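N-acetylmuramoyl-L-alanine amidase AmiD (Escherichia coli, PDB 3D2Y) is a zinc-dependent outer-membrane lipoprotein amidase that hydrolyses the bond between N-acetylmuramoyl residues and L-amino acids in cell-wall glycopeptides. Local coordinates at residues A178-Q183 with E252-K257. Numbering follows the deposited sequence.
Sequences AWPDAQ and EALLEK
Lys257 reaches from helix 245-258 to the loop at 178-181 and ties down two of its oxygens. Its CG lies anti to the backbone N (chi1 -169°), and the chain beyond runs fully extended, which carries the ammonium group across to the loop. Lys257 NZ donates to Trp179 O at 3.2 Å, almost in line with the carbonyl bond (C=O...N angle 172°). A salt bridge joins Lys257 NZ to Asp181 OD1 at 3.0 Å. The lysine meets OD1 on the syn side of the carboxylate but 32° out of its plane, and the two side chains cross at about a right angle. Both residues of this ion pair are exposed.

Next to these polar bonds the contact is apolar and buried. Leu254 uses one branch: CD2 sits 3.9 Å from Pro180 CD and 4.1 Å from Ala178 CB. Pro180 also meets the helix through a second atom, its CB lying 3.8 Å from Ala253 CB. The proline ring thus rests on two successive helix residues. Its CD in turn lies over one face of the Trp179 ring, displaced from the ring centre toward its edge atoms. A water bridges the backbones, accepting from Asp181 N and donating to Ala253 O.

The contact lies away from the zinc site, in the helical C-terminal part of the chain. It fastens the loop entering helix 182-189 to helix 245-258. Val185 of helix 182-189 touches Pro180 and Ala253, Trp179 packs on helix 168-173, and Tyr210 of helix 200-210 touches Ala178 and Leu254.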
ATOM      1  N   ALA A 178      -0.473   3.776   8.270  1.00  6.29           N
ATOM      2  CA  ALA A 178       0.314   4.863   8.902  1.00  2.04           C
ATOM      3  C   ALA A 178      -0.352   6.227   8.714  1.00  6.25           C
ATOM      4  O   ALA A 178      -0.915   6.542   7.661  1.00  6.95           O
ATOM      5  CB  ALA A 178       1.724   4.903   8.274  1.00  2.00           C
ATOM      6  N   TRP A 179      -0.312   7.044   9.748  1.00  6.50           N
ATOM      7  CA  TRP A 179      -0.729   8.455   9.592  1.00  7.26           C
ATOM      8  C   TRP A 179       0.039   9.259  10.625  1.00 12.07           C
ATOM      9  O   TRP A 179       0.194   8.778  11.748  1.00  9.18           O
ATOM     10  CB  TRP A 179      -2.239   8.607   9.769  1.00 10.80           C
ATOM     11  CG  TRP A 179      -2.778   9.873   9.186  1.00  6.92           C
ATOM     12  CD1 TRP A 179      -3.086  11.034   9.871  1.00 10.52           C
ATOM     13  CD2 TRP A 179      -3.036  10.144   7.798  1.00  7.47           C
ATOM     14  NE1 TRP A 179      -3.552  11.994   8.985  1.00  9.48           N
ATOM     15  CE2 TRP A 179      -3.507  11.480   7.712  1.00 10.70           C
ATOM     16  CE3 TRP A 179      -2.909   9.390   6.615  1.00  8.50           C
ATOM     17  CZ2 TRP A 179      -3.884  12.075   6.483  1.00 12.12           C
ATOM     18  CZ3 TRP A 179      -3.252   9.993   5.401  1.00  8.97           C
ATOM     19  CH2 TRP A 179      -3.728  11.320   5.347  1.00 11.04           C
ATOM     20  N   PRO A 180       0.526  10.468  10.244  1.00 10.30           N
ATOM     21  CA  PRO A 180       1.297  11.328  11.133  1.00 12.07           C
ATOM     22  C   PRO A 180       0.427  11.967  12.234  1.00 13.43           C
ATOM     23  O   PRO A 180      -0.776  12.216  12.022  1.00 10.01           O
ATOM     24  CB  PRO A 180       1.853  12.392  10.180  1.00  9.58           C
ATOM     25  CG  PRO A 180       0.866  12.479   9.102  1.00 12.22           C
ATOM     26  CD  PRO A 180       0.343  11.090   8.917  1.00 10.96           C
ATOM     27  N   ASP A 181       1.027  12.198  13.404  1.00 12.99           N
ATOM     28  CA  ASP A 181       0.330  12.932  14.457  1.00 15.19           C
ATOM     29  C   ASP A 181       0.288  14.402  14.066  1.00 14.83           C
ATOM     30  O   ASP A 181       1.334  15.011  13.792  1.00 11.59           O
ATOM     31  CB  ASP A 181       1.013  12.730  15.815  1.00 18.19           C
ATOM     32  CG  ASP A 181       0.924  11.279  16.313  1.00 23.15           C
ATOM     33  OD1 ASP A 181       0.078  10.496  15.808  1.00 23.74           O
ATOM     34  OD2 ASP A 181       1.717  10.917  17.218  1.00 21.52           O
ATOM     35  N   ALA A 182      -0.924  14.958  14.033  1.00 15.80           N
ATOM     36  CA  ALA A 182      -1.187  16.320  13.549  1.00 17.21           C
ATOM     37  C   ALA A 182      -0.366  17.398  14.260  1.00 16.04           C
ATOM     38  O   ALA A 182       0.127  18.325  13.615  1.00 18.43           O
ATOM     39  CB  ALA A 182      -2.663  16.627  13.643  1.00 13.50           C
ATOM     40  N   GLN A 183      -0.204  17.263  15.574  1.00 14.21           N
ATOM     41  CA  GLN A 183       0.623  18.208  16.343  1.00 17.95           C
ATOM     42  C   GLN A 183       2.100  18.133  15.923  1.00 16.63           C
ATOM     43  O   GLN A 183       2.804  19.146  15.907  1.00 16.71           O
ATOM     44  CB  GLN A 183       0.484  17.973  17.858  1.00 20.68           C
ATOM     45  CG  GLN A 183      -0.933  18.128  18.391  1.00 25.91           C
ATOM     46  CD  GLN A 183      -1.345  19.582  18.581  1.00 28.85           C
ATOM     47  OE1 GLN A 183      -0.882  20.255  19.509  1.00 31.70           O
ATOM     48  NE2 GLN A 183      -2.231  20.068  17.714  1.00 28.61           N
ATOM     49  N   GLU A 252       8.576  14.086   7.709  1.00  9.92           N
ATOM     50  CA  GLU A 252       9.323  14.184   8.964  1.00  9.24           C
ATOM     51  C   GLU A 252       8.591  13.571  10.143  1.00  7.90           C
ATOM     52  O   GLU A 252       9.216  12.867  10.968  1.00  8.64           O
ATOM     53  CB  GLU A 252       9.727  15.637   9.259  1.00  8.83           C
ATOM     54  CG  GLU A 252      10.858  16.149   8.334  1.00  5.56           C
ATOM     55  CD  GLU A 252      11.229  17.623   8.552  1.00 11.02           C
ATOM     56  OE1 GLU A 252      10.324  18.490   8.535  1.00  4.90           O
ATOM     57  OE2 GLU A 252      12.440  17.905   8.760  1.00 11.72           O
ATOM     58  N   ALA A 253       7.280  13.843  10.225  1.00  7.50           N
ATOM     59  CA  ALA A 253       6.422  13.265  11.268  1.00  8.69           C
ATOM     60  C   ALA A 253       6.195  11.747  11.096  1.00  3.81           C
ATOM     61  O   ALA A 253       6.225  10.997  12.095  1.00  5.55           O
ATOM     62  CB  ALA A 253       5.108  13.994  11.357  1.00  7.11           C
ATOM     63  N   LEU A 254       5.955  11.280   9.868  1.00  6.10           N
ATOM     64  CA  LEU A 254       6.012   9.831   9.586  1.00  7.32           C
ATOM     65  C   LEU A 254       7.302   9.108   9.994  1.00  9.48           C
ATOM     66  O   LEU A 254       7.254   8.056  10.655  1.00 10.37           O
ATOM     67  CB  LEU A 254       5.732   9.547   8.100  1.00  6.16           C
ATOM     68  CG  LEU A 254       4.279   9.790   7.697  1.00  9.62           C
ATOM     69  CD1 LEU A 254       4.239   9.912   6.186  1.00  4.53           C
ATOM     70  CD2 LEU A 254       3.327   8.698   8.236  1.00  8.14           C
ATOM     71  N   LEU A 255       8.449   9.694   9.655  1.00  9.70           N
ATOM     72  CA  LEU A 255       9.719   9.121  10.031  1.00  5.15           C
ATOM     73  C   LEU A 255       9.943   9.074  11.559  1.00  9.17           C
ATOM     74  O   LEU A 255      10.431   8.085  12.115  1.00 10.57           O
ATOM     75  CB  LEU A 255      10.872   9.836   9.306  1.00  4.75           C
ATOM     76  CG  LEU A 255      11.035   9.433   7.838  1.00  7.56           C
ATOM     77  CD1 LEU A 255      11.893  10.486   7.090  1.00  8.09           C
ATOM     78  CD2 LEU A 255      11.587   7.993   7.684  1.00  9.72           C
ATOM     79  N   GLU A 256       9.579  10.141  12.230  1.00  5.47           N
ATOM     80  CA  GLU A 256       9.607  10.170  13.676  1.00  4.85           C
ATOM     81  C   GLU A 256       8.763   9.063  14.347  1.00  8.34           C
ATOM     82  O   GLU A 256       9.204   8.381  15.284  1.00  8.54           O
ATOM     83  CB  GLU A 256       9.162  11.569  14.124  1.00  4.82           C
ATOM     84  CG  GLU A 256       9.053  11.709  15.606  1.00 10.18           C
ATOM     85  CD  GLU A 256       8.670  13.098  15.992  1.00  7.07           C
ATOM     86  OE1 GLU A 256       9.574  13.880  16.260  1.00  6.69           O
ATOM     87  OE2 GLU A 256       7.457  13.424  15.979  1.00 11.18           O
ATOM     88  N   LYS A 257       7.540   8.886  13.866  1.00  5.16           N
ATOM     89  CA  LYS A 257       6.614   7.923  14.449  1.00  8.65           C
ATOM     90  C   LYS A 257       6.862   6.446  14.081  1.00 11.99           C
ATOM     91  O   LYS A 257       6.732   5.559  14.940  1.00 16.16           O
ATOM     92  CB  LYS A 257       5.184   8.351  14.122  1.00  8.94           C
ATOM     93  CG  LYS A 257       4.078   7.592  14.879  1.00  6.42           C
ATOM     94  CD  LYS A 257       2.704   8.155  14.534  1.00  9.65           C
ATOM     95  CE  LYS A 257       1.595   7.300  15.158  1.00 11.53           C
ATOM     96  NZ  LYS A 257       0.206   7.699  14.724  1.00 14.04           N
TER
HETATM   97  O   HOH W   1       3.932  11.751  13.941  1.00 27.64           O